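Local atomic coordinates of serine-repeat antigen protein (Plasmodium falciparum, PDB entry 3CH3), a protein that is a papain-family protease-like antigen of the malaria parasite with a noncanonical serine at its active site, and may act as a protease. Residues Cys4-Cys9 against Glu162-Gly167; Ser33-Ser38 against Ile56-Val61; Ala171-Glu176 against Asn249-Val254; Val188-Gly193 against Tyr241-Cys246. All blocks are in the same frame, centred on the assembly; numbering follows the deposited sequence.

Contact 1. Residues Cys4-Cys9 against Glu162-Gly167; sequences CNKEYC and EVMNKG
Met-164 reaches from the last turn of the helix that ends at Lys-166 and lies against the disulfide-closed loop 4-9. In the conformer described, one of two modelled, its CG rests 3.6 Å from Cys-4 SG, while SD moves on along the loop to stand 3.7 Å from the carbonyl O of Asn-5. CG leaves CA opposite the carbonyl carbon (chi1 -73°) and the chain runs extended to SD, which carries the thioether beyond the Cys-4 sulfur to the backbone of Asn-5. There the Lys-6 side chain crosses the methionine at about a right angle, its CG 4.0 Å from Met-164 SD. One helical step back, Val-163 CG1 takes the other half of the disulfide, 4.0 Å from Cys-9 SG.

The loop is braced from within. Asn-5 OD1 receives the N-H of Glu-7, an Asx turn, and that of Tyr-8, which extends it to an Asx motif; Glu-7 N lies in the carbonyl plane, whereas Tyr-8 N sits above it. Asn-5 N bonds to Tyr-8 O at 2.7 Å. Tyr-206 of strand 199-210 packs on Cys-9, Val-163 and Met-164, and its hydroxyl bonds to Asn-5 O. Between the two segments, sulfur and aliphatic carbon make up most of the contact, so dispersion rather than directed polar bonding joins this N-terminal loop to helix 152-166, and the disulfide probably helps to fix the shape presented to the helix.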
loop_
_atom_site.group_PDB
_atom_site.type_symbol
_atom_site.label_atom_id
_atom_site.label_comp_id
_atom_site.label_asym_id
_atom_site.label_seq_id
_atom_site.Cartn_x
_atom_site.Cartn_y
_atom_site.Cartn_z
ATOM N N CYS A 4 -17.704 -2.245 -4.591
ATOM C CA CYS A 4 -16.557 -3.091 -4.982
ATOM C C CYS A 4 -16.935 -4.429 -5.619
ATOM O O CYS A 4 -17.147 -5.434 -4.931
ATOM C CB CYS A 4 -15.546 -3.269 -3.832
ATOM S SG CYS A 4 -13.901 -3.910 -4.379
ATOM N N ASN A 5 -17.015 -4.426 -6.942
ATOM C CA ASN A 5 -17.277 -5.626 -7.729
ATOM C C ASN A 5 -16.138 -5.865 -8.727
ATOM O O ASN A 5 -15.102 -5.204 -8.661
ATOM C CB ASN A 5 -18.613 -5.478 -8.461
ATOM C CG ASN A 5 -18.648 -4.245 -9.339
ATOM O OD1 ASN A 5 -17.948 -4.168 -10.354
ATOM N ND2 ASN A 5 -19.455 -3.267 -8.947
ATOM N N LYS A 6 -16.333 -6.778 -9.670
ATOM C CA LYS A 6 -15.251 -7.143 -10.581
ATOM C C LYS A 6 -14.915 -6.106 -11.661
ATOM O O LYS A 6 -13.845 -6.174 -12.265
ATOM C CB LYS A 6 -15.518 -8.509 -11.202
ATOM C CG LYS A 6 -15.130 -9.645 -10.259
ATOM C CD LYS A 6 -15.541 -10.998 -10.799
ATOM C CE LYS A 6 -14.809 -12.107 -10.044
ATOM N NZ LYS A 6 -15.264 -13.450 -10.519
ATOM N N GLU A 7 -15.833 -5.168 -11.894
ATOM C CA GLU A 7 -15.639 -4.095 -12.880
ATOM C C GLU A 7 -15.263 -2.757 -12.248
ATOM O O GLU A 7 -14.469 -1.984 -12.815
ATOM C CB GLU A 7 -16.908 -3.920 -13.742
ATOM C CG GLU A 7 -17.057 -4.953 -14.850
ATOM C CD GLU A 7 -15.748 -5.223 -15.584
ATOM O OE1 GLU A 7 -15.147 -4.268 -16.127
ATOM O OE2 GLU A 7 -15.312 -6.396 -15.606
ATOM N N TYR A 8 -15.832 -2.485 -11.080
ATOM C CA TYR A 8 -15.617 -1.224 -10.382
ATOM C C TYR A 8 -15.388 -1.458 -8.892
ATOM O O TYR A 8 -16.160 -2.163 -8.245
ATOM C CB TYR A 8 -16.850 -0.332 -10.564
ATOM C CG TYR A 8 -16.753 1.001 -9.877
ATOM C CD1 TYR A 8 -16.026 2.034 -10.454
ATOM C CD2 TYR A 8 -17.396 1.241 -8.657
ATOM C CE1 TYR A 8 -15.927 3.270 -9.852
ATOM C CE2 TYR A 8 -17.298 2.492 -8.033
ATOM C CZ TYR A 8 -16.555 3.499 -8.656
ATOM O OH TYR A 8 -16.408 4.749 -8.096
ATOM N N CYS A 9 -14.340 -0.850 -8.354
ATOM C CA CYS A 9 -14.084 -0.933 -6.926
ATOM C C CYS A 9 -13.547 0.386 -6.459
ATOM O O CYS A 9 -12.456 0.777 -6.835
ATOM C CB CYS A 9 -13.107 -2.048 -6.634
ATOM S SG CYS A 9 -12.750 -2.281 -4.877
ATOM N N GLU A 162 -7.480 -9.664 -5.124
ATOM C CA GLU A 162 -6.873 -9.327 -3.837
ATOM C C GLU A 162 -7.347 -7.979 -3.309
ATOM O O GLU A 162 -7.553 -7.811 -2.109
ATOM C CB GLU A 162 -5.343 -9.386 -3.920
ATOM C CG GLU A 162 -4.824 -10.770 -4.340
ATOM C CD GLU A 162 -4.986 -11.833 -3.252
ATOM O OE1 GLU A 162 -5.466 -11.516 -2.142
ATOM O OE2 GLU A 162 -4.643 -13.003 -3.517
ATOM N N VAL A 163 -7.511 -7.007 -4.197
ATOM C CA VAL A 163 -8.074 -5.724 -3.743
ATOM C C VAL A 163 -9.491 -5.945 -3.154
ATOM O O VAL A 163 -9.860 -5.396 -2.098
ATOM C CB VAL A 163 -8.088 -4.685 -4.881
ATOM C CG1 VAL A 163 -8.950 -3.472 -4.504
ATOM C CG2 VAL A 163 -6.634 -4.269 -5.244
ATOM N N MET A 164 -10.289 -6.753 -3.844
ATOM C CA MET A 164 -11.632 -7.096 -3.338
ATOM C C MET A 164 -11.604 -7.781 -1.977
ATOM O O MET A 164 -12.381 -7.429 -1.076
ATOM C CB MET A 164 -12.369 -7.957 -4.360
ATOM C CG MET A 164 -12.809 -7.154 -5.571
ATOM S SD MET A 164 -13.750 -8.097 -6.791
ATOM C CE MET A 164 -14.954 -8.936 -5.721
ATOM N N ASN A 165 -10.717 -8.768 -1.844
ATOM C CA ASN A 165 -10.727 -9.658 -0.677
ATOM C C ASN A 165 -9.977 -9.089 0.517
ATOM O O ASN A 165 -10.430 -9.221 1.660
ATOM C CB ASN A 165 -10.145 -11.023 -1.036
ATOM C CG ASN A 165 -11.041 -11.811 -1.988
ATOM O OD1 ASN A 165 -12.205 -11.464 -2.194
ATOM N ND2 ASN A 165 -10.496 -12.871 -2.576
ATOM N N LYS A 166 -8.831 -8.477 0.246
ATOM C CA LYS A 166 -7.962 -7.978 1.316
ATOM C C LYS A 166 -8.082 -6.470 1.520
ATOM O O LYS A 166 -7.589 -5.947 2.536
ATOM C CB LYS A 166 -6.505 -8.360 1.060
ATOM C CG LYS A 166 -6.193 -9.848 1.228
ATOM C CD LYS A 166 -4.751 -10.169 0.821
ATOM C CE LYS A 166 -4.436 -11.650 1.197
ATOM N NZ LYS A 166 -5.330 -12.583 0.441
ATOM N N GLY A 167 -8.725 -5.788 0.567
ATOM C CA GLY A 167 -8.902 -4.339 0.623
ATOM C C GLY A 167 -7.831 -3.532 -0.105
ATOM O O GLY A 167 -8.011 -2.329 -0.362
#

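Contact 2. Residues Ser33-Ser38 against Ile56-Val61; sequences SWIFAS and ISALYV. With 2HP (dihydrogenphosphate ion), chain C.
The Phe-36 ring takes the methyl of Ala-58 over one face, a CH-pi contact with Ala-58 CB 4.0 Å from the ring centroid and nearest to CZ. Tyr-100 meets the same phenylalanine edge-to-face. On the indole of Trp-34 one face is covered by its own neighbour, Ile-35, whose CG1 stands 3.2 Å above the plane over the ring centre, while Val-61 CG1 comes in obliquely at the six-membered ring, 4.0 Å from Trp-34 CH2. Ile-35 fills the middle of the contact. Its CG2, held opposite the backbone N, lies 3.7 Å from Ala-58 CB and also touches Val-61 CB, and the isoleucine and valine side chains run antiparallel alongside each other. The small side chain of Ala-58 lets the backbones approach to 6.0 Å between Ile-35 CA and Ala-58 CA.

Both helices begin within the contact. Ser-57 is the N-cap of the second, its OG accepting from Tyr-60 N. At the first residue of the other, Ser-33 N and OG both donate to O2 of a dihydrogenphosphate ion, each at 2.8 Å, and His-199 and Gln-27 bind the same anion. Helix 33-48, packed on helix 58-63, is the central helix of the papain fold, and Ser-33, at its N-terminus, probably takes the place of the nucleophilic cysteine of papain-family enzymes, as the noncanonical active-site serine.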
loop_
_atom_site.group_PDB
_atom_site.type_symbol
_atom_site.label_atom_id
_atom_site.label_comp_id
_atom_site.label_asym_id
_atom_site.label_seq_id
_atom_site.Cartn_x
_atom_site.Cartn_y
_atom_site.Cartn_z
ATOM N N SER A 33 8.430 4.547 2.676
ATOM C CA SER A 33 7.187 4.105 1.998
ATOM C C SER A 33 6.918 2.613 2.218
ATOM O O SER A 33 5.758 2.186 2.267
ATOM C CB SER A 33 7.230 4.400 0.502
ATOM O OG SER A 33 8.171 3.606 -0.210
ATOM N N TRP A 34 7.983 1.835 2.367
ATOM C CA TRP A 34 7.850 0.379 2.644
ATOM C C TRP A 34 6.990 0.169 3.907
ATOM O O TRP A 34 6.187 -0.744 3.941
ATOM C CB TRP A 34 9.215 -0.295 2.789
ATOM C CG TRP A 34 10.032 0.132 3.969
ATOM C CD1 TRP A 34 10.835 1.240 4.059
ATOM C CD2 TRP A 34 10.162 -0.562 5.228
ATOM N NE1 TRP A 34 11.448 1.286 5.293
ATOM C CE2 TRP A 34 11.050 0.199 6.032
ATOM C CE3 TRP A 34 9.598 -1.731 5.760
ATOM C CZ2 TRP A 34 11.407 -0.195 7.335
ATOM C CZ3 TRP A 34 9.947 -2.119 7.082
ATOM C CH2 TRP A 34 10.841 -1.352 7.842
ATOM N N ILE A 35 7.117 1.062 4.899
ATOM C CA ILE A 35 6.327 0.940 6.153
ATOM C C ILE A 35 4.874 1.354 5.921
ATOM O O ILE A 35 3.950 0.643 6.320
ATOM C CB ILE A 35 6.935 1.795 7.310
ATOM C CG1 ILE A 35 8.408 1.396 7.491
ATOM C CG2 ILE A 35 6.151 1.549 8.617
ATOM C CD1 ILE A 35 9.233 2.195 8.613
ATOM N N PHE A 36 4.687 2.519 5.307
ATOM C CA PHE A 36 3.335 3.019 5.048
ATOM C C PHE A 36 2.530 2.061 4.174
ATOM O O PHE A 36 1.365 1.748 4.489
ATOM C CB PHE A 36 3.403 4.476 4.503
ATOM C CG PHE A 36 3.853 5.438 5.568
ATOM C CD1 PHE A 36 5.203 5.724 5.736
ATOM C CD2 PHE A 36 2.929 5.953 6.481
ATOM C CE1 PHE A 36 5.636 6.583 6.790
ATOM C CE2 PHE A 36 3.342 6.788 7.524
ATOM C CZ PHE A 36 4.696 7.098 7.678
ATOM N N ALA A 37 3.138 1.565 3.109
ATOM C CA ALA A 37 2.349 0.737 2.191
ATOM C C ALA A 37 2.069 -0.621 2.855
ATOM O O ALA A 37 0.982 -1.203 2.664
ATOM C CB ALA A 37 3.073 0.563 0.833
ATOM N N SER A 38 3.061 -1.139 3.592
ATOM C CA SER A 38 2.893 -2.451 4.237
ATOM C C SER A 38 1.857 -2.370 5.359
ATOM O O SER A 38 0.996 -3.266 5.492
ATOM C CB SER A 38 4.232 -2.952 4.801
ATOM O OG SER A 38 5.131 -3.293 3.763
ATOM N N ILE A 56 -1.747 1.791 12.370
ATOM C CA ILE A 56 -0.540 1.193 12.928
ATOM C C ILE A 56 0.553 2.289 13.048
ATOM O O ILE A 56 0.638 3.214 12.196
ATOM C CB ILE A 56 -0.052 0.008 12.019
ATOM C CG1 ILE A 56 -1.054 -1.149 12.115
ATOM C CG2 ILE A 56 1.362 -0.445 12.413
ATOM C CD1 ILE A 56 -0.935 -2.212 11.041
ATOM N N SER A 57 1.379 2.175 14.089
ATOM C CA SER A 57 2.504 3.086 14.295
ATOM C C SER A 57 3.661 2.775 13.336
ATOM O O SER A 57 4.415 1.808 13.539
ATOM C CB SER A 57 3.013 2.982 15.750
ATOM O OG SER A 57 4.207 3.738 15.904
ATOM N N ALA A 58 3.818 3.623 12.324
ATOM C CA ALA A 58 4.936 3.534 11.381
ATOM C C ALA A 58 6.257 3.806 12.090
ATOM O O ALA A 58 7.277 3.190 11.773
ATOM C CB ALA A 58 4.755 4.533 10.221
ATOM N N LEU A 59 6.238 4.726 13.054
ATOM C CA LEU A 59 7.467 5.042 13.768
ATOM C C LEU A 59 7.995 3.833 14.555
ATOM O O LEU A 59 9.199 3.637 14.654
ATOM C CB LEU A 59 7.299 6.265 14.678
ATOM C CG LEU A 59 8.590 6.947 15.154
ATOM C CD1 LEU A 59 9.400 7.500 13.962
ATOM C CD2 LEU A 59 8.199 8.068 16.132
ATOM N N TYR A 60 7.087 3.034 15.110
ATOM C CA TYR A 60 7.500 1.865 15.888
ATOM C C TYR A 60 8.238 0.909 14.968
ATOM O O TYR A 60 9.303 0.403 15.315
ATOM C CB TYR A 60 6.314 1.172 16.564
ATOM C CG TYR A 60 6.737 0.114 17.582
ATOM C CD1 TYR A 60 7.053 0.462 18.904
ATOM C CD2 TYR A 60 6.815 -1.238 17.221
ATOM C CE1 TYR A 60 7.440 -0.512 19.833
ATOM C CE2 TYR A 60 7.203 -2.228 18.156
ATOM C CZ TYR A 60 7.507 -1.854 19.446
ATOM O OH TYR A 60 7.888 -2.812 20.368
ATOM N N VAL A 61 7.701 0.705 13.771
ATOM C CA VAL A 61 8.313 -0.210 12.823
ATOM C C VAL A 61 9.657 0.339 12.339
ATOM O O VAL A 61 10.631 -0.405 12.241
ATOM C CB VAL A 61 7.314 -0.523 11.679
ATOM C CG1 VAL A 61 7.950 -1.359 10.587
ATOM C CG2 VAL A 61 6.063 -1.245 12.285
HETATM P P 2HP C . 11.056 5.856 -0.519
HETATM O O1 2HP C . 11.432 7.349 -0.504
HETATM O O2 2HP C . 10.118 5.415 0.554
HETATM O O3 2HP C . 10.434 5.595 -2.146
HETATM O O4 2HP C . 12.565 4.948 -0.231
#

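Contact 3. Residues Ala171-Glu176 against Asn249-Val254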
loop_
_atom_site.group_PDB
_atom_site.type_symbol
_atom_site.label_atom_id
_atom_site.label_comp_id
_atom_site.label_asym_id
_atom_site.label_seq_id
_atom_site.Cartn_x
_atom_site.Cartn_y
_atom_site.Cartn_z
ATOM N N ALA A 171 2.067 -2.307 -3.979
ATOM C CA ALA A 171 2.668 -2.239 -5.310
ATOM C C ALA A 171 3.950 -1.415 -5.252
ATOM O O ALA A 171 4.075 -0.520 -4.414
ATOM C CB ALA A 171 1.707 -1.624 -6.353
ATOM N N TYR A 172 4.887 -1.746 -6.132
ATOM C CA TYR A 172 6.125 -1.004 -6.249
ATOM C C TYR A 172 6.136 -0.289 -7.591
ATOM O O TYR A 172 5.808 -0.889 -8.646
ATOM C CB TYR A 172 7.347 -1.929 -6.151
ATOM C CG TYR A 172 7.953 -1.873 -4.790
ATOM C CD1 TYR A 172 7.720 -2.885 -3.875
ATOM C CD2 TYR A 172 8.685 -0.749 -4.370
ATOM C CE1 TYR A 172 8.302 -2.820 -2.568
ATOM C CE2 TYR A 172 9.252 -0.668 -3.116
ATOM C CZ TYR A 172 9.050 -1.685 -2.212
ATOM O OH TYR A 172 9.606 -1.593 -0.960
ATOM N N ILE A 173 6.502 0.985 -7.547
ATOM C CA ILE A 173 6.650 1.807 -8.733
ATOM C C ILE A 173 8.006 2.542 -8.658
ATOM O O ILE A 173 8.645 2.623 -7.587
ATOM C CB ILE A 173 5.480 2.833 -8.827
ATOM C CG1 ILE A 173 5.604 3.869 -7.674
ATOM C CG2 ILE A 173 4.103 2.114 -8.842
ATOM C CD1 ILE A 173 4.603 5.139 -7.841
ATOM N N LYS A 174 8.418 3.096 -9.792
ATOM C CA LYS A 174 9.515 4.041 -9.809
ATOM C C LYS A 174 8.940 5.427 -9.516
ATOM O O LYS A 174 8.073 5.935 -10.270
ATOM C CB LYS A 174 10.221 4.006 -11.176
ATOM C CG LYS A 174 11.560 4.744 -11.086
ATOM C CD LYS A 174 12.677 3.787 -10.655
ATOM C CE LYS A 174 14.033 4.482 -10.778
ATOM N NZ LYS A 174 15.132 3.587 -10.325
ATOM N N ALA A 175 9.413 6.058 -8.437
ATOM C CA ALA A 175 8.809 7.350 -8.024
ATOM C C ALA A 175 8.848 8.399 -9.149
ATOM O O ALA A 175 7.916 9.167 -9.289
ATOM C CB ALA A 175 9.479 7.897 -6.769
ATOM N N GLU A 176 9.919 8.396 -9.945
ATOM C CA GLU A 176 10.070 9.407 -11.031
ATOM C C GLU A 176 8.869 9.357 -11.976
ATOM O O GLU A 176 8.490 10.371 -12.560
ATOM C CB GLU A 176 11.343 9.118 -11.842
ATOM C CG GLU A 176 11.247 7.857 -12.757
ATOM C CD GLU A 176 12.544 7.513 -13.503
ATOM O OE1 GLU A 176 13.650 7.950 -13.069
ATOM O OE2 GLU A 176 12.455 6.806 -14.535
ATOM N N ASN A 249 5.505 -2.050 -17.544
ATOM C CA ASN A 249 4.255 -1.514 -16.964
ATOM C C ASN A 249 4.542 -0.577 -15.804
ATOM O O ASN A 249 5.465 -0.792 -15.028
ATOM C CB ASN A 249 3.377 -2.630 -16.420
ATOM C CG ASN A 249 1.968 -2.187 -16.250
ATOM O OD1 ASN A 249 1.544 -1.876 -15.154
ATOM N ND2 ASN A 249 1.229 -2.154 -17.351
ATOM N N PHE A 250 3.671 0.415 -15.629
ATOM C CA PHE A 250 3.831 1.349 -14.526
ATOM C C PHE A 250 3.882 0.618 -13.159
ATOM O O PHE A 250 4.648 0.971 -12.274
ATOM C CB PHE A 250 2.649 2.326 -14.523
ATOM C CG PHE A 250 2.644 3.201 -13.300
ATOM C CD1 PHE A 250 3.659 4.147 -13.136
ATOM C CD2 PHE A 250 1.649 3.048 -12.301
ATOM C CE1 PHE A 250 3.700 4.980 -11.966
ATOM C CE2 PHE A 250 1.647 3.889 -11.165
ATOM C CZ PHE A 250 2.698 4.829 -10.989
ATOM N N ILE A 251 3.065 -0.416 -13.004
ATOM C CA ILE A 251 3.126 -1.271 -11.783
ATOM C C ILE A 251 4.225 -2.305 -11.994
ATOM O O ILE A 251 4.067 -3.239 -12.811
ATOM C CB ILE A 251 1.780 -1.956 -11.505
ATOM C CG1 ILE A 251 0.607 -0.964 -11.304
ATOM C CG2 ILE A 251 1.879 -2.891 -10.244
ATOM C CD1 ILE A 251 0.787 0.081 -10.204
ATOM N N HIS A 252 5.345 -2.146 -11.279
ATOM C CA HIS A 252 6.502 -3.059 -11.459
ATOM C C HIS A 252 6.230 -4.397 -10.768
ATOM O O HIS A 252 6.416 -5.469 -11.353
ATOM C CB HIS A 252 7.792 -2.413 -10.933
ATOM C CG HIS A 252 9.034 -3.242 -11.125
ATOM N ND1 HIS A 252 9.389 -4.243 -10.258
ATOM C CD2 HIS A 252 10.021 -3.188 -12.060
ATOM C CE1 HIS A 252 10.522 -4.801 -10.651
ATOM N NE2 HIS A 252 10.936 -4.173 -11.739
ATOM N N SER A 253 5.764 -4.340 -9.525
ATOM C CA SER A 253 5.589 -5.537 -8.751
ATOM C C SER A 253 4.405 -5.312 -7.815
ATOM O O SER A 253 4.091 -4.175 -7.440
ATOM C CB SER A 253 6.805 -5.790 -7.853
ATOM O OG SER A 253 8.042 -5.814 -8.550
ATOM N N VAL A 254 3.811 -6.414 -7.402
ATOM C CA VAL A 254 2.773 -6.412 -6.369
ATOM C C VAL A 254 3.153 -7.440 -5.299
ATOM O O VAL A 254 3.746 -8.484 -5.602
ATOM C CB VAL A 254 1.409 -6.695 -7.001
ATOM C CG1 VAL A 254 0.373 -7.110 -5.961
ATOM C CG2 VAL A 254 0.923 -5.485 -7.812
HETATM O O HOH W 1 6.864 2.492 -12.076
#
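Ile-173 and Phe-250 form the close-packed side of this strand pairing, whereas the side bearing Tyr-172 and Lys-174 is looser and partly open to solvent. Ile-173 CG2 lies over one face of the Phe-250 ring, offset toward the rim and 4.1 Å from its centroid, and CD1 touches Phe-250 CZ at 3.7 Å. CG1 is wedged between the backbone N and the carbonyl carbon (chi1 68°), which turns both branches toward the ring. Ile-251 continues this buried layer, its CD1 against Ile-173 CG2 and its CG2 against Ala-171 CB.

On the looser side the side chains of Tyr-172 and Ser-253 come nearest at CB, with Tyr-172 CB and Ser-253 CB 4.3 Å apart, and the phenol of Tyr-172 leads away. A water bridges Lys-174 N and Phe-250 O where direct pairing has ended. His-252 ND1 donates to Ser-253 OG at 2.7 Å, and Glu-144 bonds to the same hydroxyl, so the serine links the imidazole to a carboxylate.

The backbones are joined by two bonds: Tyr-172 N to Ser-253 O at 2.9 Å and His-252 N to Tyr-172 O at 3.0 Å, the second nearly straight on to the carbonyl. His-252 and Ser-253 thus both face Tyr-172, a classic beta bulge in the antiparallel pairing of strands 169-173 and 253-260 in the beta-sheet domain of the papain fold.

Contact 4. Residues Val188-Gly193 against Tyr241-Cys246. With K (potassium ion), chain B; 2HP (dihydrogenphosphate ion), chain D.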
loop_
_atom_site.group_PDB
_atom_site.type_symbol
_atom_site.label_atom_id
_atom_site.label_comp_id
_atom_site.label_asym_id
_atom_site.label_seq_id
_atom_site.Cartn_x
_atom_site.Cartn_y
_atom_site.Cartn_z
ATOM N N VAL A 188 -6.774 10.674 -15.283
ATOM C CA VAL A 188 -6.230 9.321 -15.259
ATOM C C VAL A 188 -4.876 9.366 -15.956
ATOM O O VAL A 188 -4.795 9.694 -17.156
ATOM C CB VAL A 188 -7.168 8.297 -15.984
ATOM C CG1 VAL A 188 -6.498 6.942 -16.087
ATOM C CG2 VAL A 188 -8.547 8.266 -15.271
ATOM N N GLN A 189 -3.813 9.057 -15.215
ATOM C CA GLN A 189 -2.449 9.156 -15.768
ATOM C C GLN A 189 -2.194 8.027 -16.752
ATOM O O GLN A 189 -2.612 6.888 -16.549
ATOM C CB GLN A 189 -1.387 9.088 -14.656
ATOM C CG GLN A 189 -1.626 10.091 -13.498
ATOM C CD GLN A 189 -1.555 11.552 -13.946
ATOM O OE1 GLN A 189 -2.324 12.388 -13.462
ATOM N NE2 GLN A 189 -0.652 11.865 -14.860
ATOM N N ASN A 190 -1.502 8.319 -17.836
ATOM C CA ASN A 190 -1.219 7.273 -18.811
ATOM C C ASN A 190 0.307 7.124 -18.812
ATOM O O ASN A 190 0.995 7.894 -19.480
ATOM C CB ASN A 190 -1.744 7.659 -20.200
ATOM C CG ASN A 190 -1.811 6.461 -21.135
ATOM O OD1 ASN A 190 -2.054 5.329 -20.708
ATOM N ND2 ASN A 190 -1.568 6.710 -22.432
ATOM N N LEU A 191 0.817 6.205 -17.985
ATOM C CA LEU A 191 2.240 6.214 -17.600
ATOM C C LEU A 191 2.951 4.952 -18.016
ATOM O O LEU A 191 2.354 3.862 -17.987
ATOM C CB LEU A 191 2.374 6.293 -16.064
ATOM C CG LEU A 191 1.715 7.495 -15.406
ATOM C CD1 LEU A 191 1.960 7.414 -13.935
ATOM C CD2 LEU A 191 2.274 8.825 -15.964
ATOM N N CYS A 192 4.232 5.076 -18.354
ATOM C CA CYS A 192 5.075 3.889 -18.470
ATOM C C CYS A 192 5.790 3.618 -17.160
ATOM O O CYS A 192 5.932 4.520 -16.325
ATOM C CB CYS A 192 6.129 4.011 -19.560
ATOM S SG CYS A 192 5.530 4.180 -21.257
ATOM N N GLY A 193 6.239 2.380 -16.983
ATOM C CA GLY A 193 7.152 2.046 -15.875
ATOM C C GLY A 193 8.605 1.905 -16.308
ATOM O O GLY A 193 8.974 2.256 -17.457
ATOM N N TYR A 241 -2.770 -0.337 -18.410
ATOM C CA TYR A 241 -1.896 -0.796 -19.504
ATOM C C TYR A 241 -0.889 0.285 -19.895
ATOM O O TYR A 241 0.292 -0.025 -20.145
ATOM C CB TYR A 241 -2.731 -1.170 -20.732
ATOM C CG TYR A 241 -3.243 -2.582 -20.679
ATOM C CD1 TYR A 241 -4.331 -2.908 -19.871
ATOM C CD2 TYR A 241 -2.624 -3.601 -21.405
ATOM C CE1 TYR A 241 -4.784 -4.196 -19.777
ATOM C CE2 TYR A 241 -3.086 -4.901 -21.334
ATOM C CZ TYR A 241 -4.174 -5.187 -20.526
ATOM O OH TYR A 241 -4.651 -6.448 -20.418
ATOM N N GLY A 242 -1.334 1.540 -19.941
ATOM C CA GLY A 242 -0.444 2.630 -20.309
ATOM C C GLY A 242 -0.268 2.768 -21.823
ATOM O O GLY A 242 -0.897 2.007 -22.605
ATOM N N PRO A 243 0.610 3.694 -22.255
ATOM C CA PRO A 243 0.922 3.878 -23.679
ATOM C C PRO A 243 1.347 2.585 -24.364
ATOM O O PRO A 243 2.026 1.738 -23.750
ATOM C CB PRO A 243 2.088 4.884 -23.642
ATOM C CG PRO A 243 1.811 5.691 -22.390
ATOM C CD PRO A 243 1.362 4.651 -21.405
ATOM N N THR A 244 0.965 2.423 -25.636
ATOM C CA THR A 244 1.310 1.221 -26.395
ATOM C C THR A 244 2.821 0.995 -26.392
ATOM O O THR A 244 3.281 -0.127 -26.256
ATOM C CB THR A 244 0.768 1.332 -27.853
ATOM O OG1 THR A 244 -0.630 1.666 -27.784
ATOM C CG2 THR A 244 0.942 0.047 -28.602
ATOM N N HIS A 245 3.592 2.083 -26.483
ATOM C CA HIS A 245 5.035 1.967 -26.629
ATOM C C HIS A 245 5.818 1.516 -25.376
ATOM O O HIS A 245 6.999 1.188 -25.510
ATOM C CB HIS A 245 5.621 3.289 -27.164
ATOM C CG HIS A 245 5.802 4.312 -26.084
ATOM N ND1 HIS A 245 4.921 5.351 -25.884
ATOM C CD2 HIS A 245 6.749 4.432 -25.128
ATOM C CE1 HIS A 245 5.318 6.071 -24.850
ATOM N NE2 HIS A 245 6.427 5.534 -24.371
ATOM N N CYS A 246 5.214 1.534 -24.168
ATOM C CA CYS A 246 5.962 1.145 -22.954
ATOM C C CYS A 246 6.493 -0.281 -22.990
ATOM O O CYS A 246 5.736 -1.216 -23.204
ATOM C CB CYS A 246 5.110 1.245 -21.675
ATOM S SG CYS A 246 4.170 2.716 -21.503
HETATM K K K B . 10.333 4.647 -18.250
HETATM P P 2HP D . 9.685 2.170 -20.937
HETATM O O1 2HP D . 9.763 3.665 -20.666
HETATM O O2 2HP D . 8.532 1.433 -20.184
HETATM O O3 2HP D . 11.258 1.488 -20.549
HETATM O O4 2HP D . 9.328 1.886 -22.629
HETATM O O HOH W 2 2.163 1.149 -17.916
HETATM O O HOH W 3 8.119 6.060 -17.745
HETATM O O HOH W 4 12.478 2.780 -18.963
HETATM O O HOH W 5 11.304 7.354 -16.720
#
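A disulfide between Cys-192 and Cys-246 ties the two loops together covalently, and a histidine lies beside it: His-245 NE2 stands 3.5 Å from Cys-192 SG, with the sulfur oblique to the ring. The S-S torsion is -75°, close to the relaxed value for a disulfide. In both cysteines SG points opposite the carbonyl carbon, which brings the sulfurs together between the two segments. Farther along, the Asn-190 amide meets Pro-243 from the opposite direction, ND2 3.5 Å from Pro-243 CG. Its OD1 approaches CA of Gly-242, a residue of positive phi, at 3.2 Å. A water donates to both Leu-191 O and Tyr-241 O, bridging the loops beside these contacts.

Beyond the disulfide, Gly-193 O binds a potassium ion at 2.9 Å. The metal is also held by Asp-194, waters and O1 of a dihydrogenphosphate ion, the last at 2.7 Å. That anion receives the backbone N-H groups of His-247 and Phe-248. A covalent cross-link therefore borders a surface site where cation and anion probably offset one another's charge, with Gly-193 O serving the cation and the N-H groups of His-247 and Phe-248 the anion.

How the contacts relate
Contacts 2 and 3 are buried, contact 1 is partly so, and contact 4 lies at the surface. Contacts 1 and 4 each hold a disulfide, but in contact 1 it closes one loop that a helix then covers, whereas in contact 4 it joins the two segments. Contact 2 packs helices through aliphatic and aromatic groups; contact 3 adds backbone pairing within the sheet. Contacts 3 and 4 reach the same sheet and touch where Phe-250 meets Leu-191. Helix 152-166 of contact 1 is followed in the chain by strand 169-173 of contact 3, whose Tyr-172 hydroxyl packs on Trp-34 of contact 2. Dihydrogenphosphate ions are bound at contacts 2 and 4.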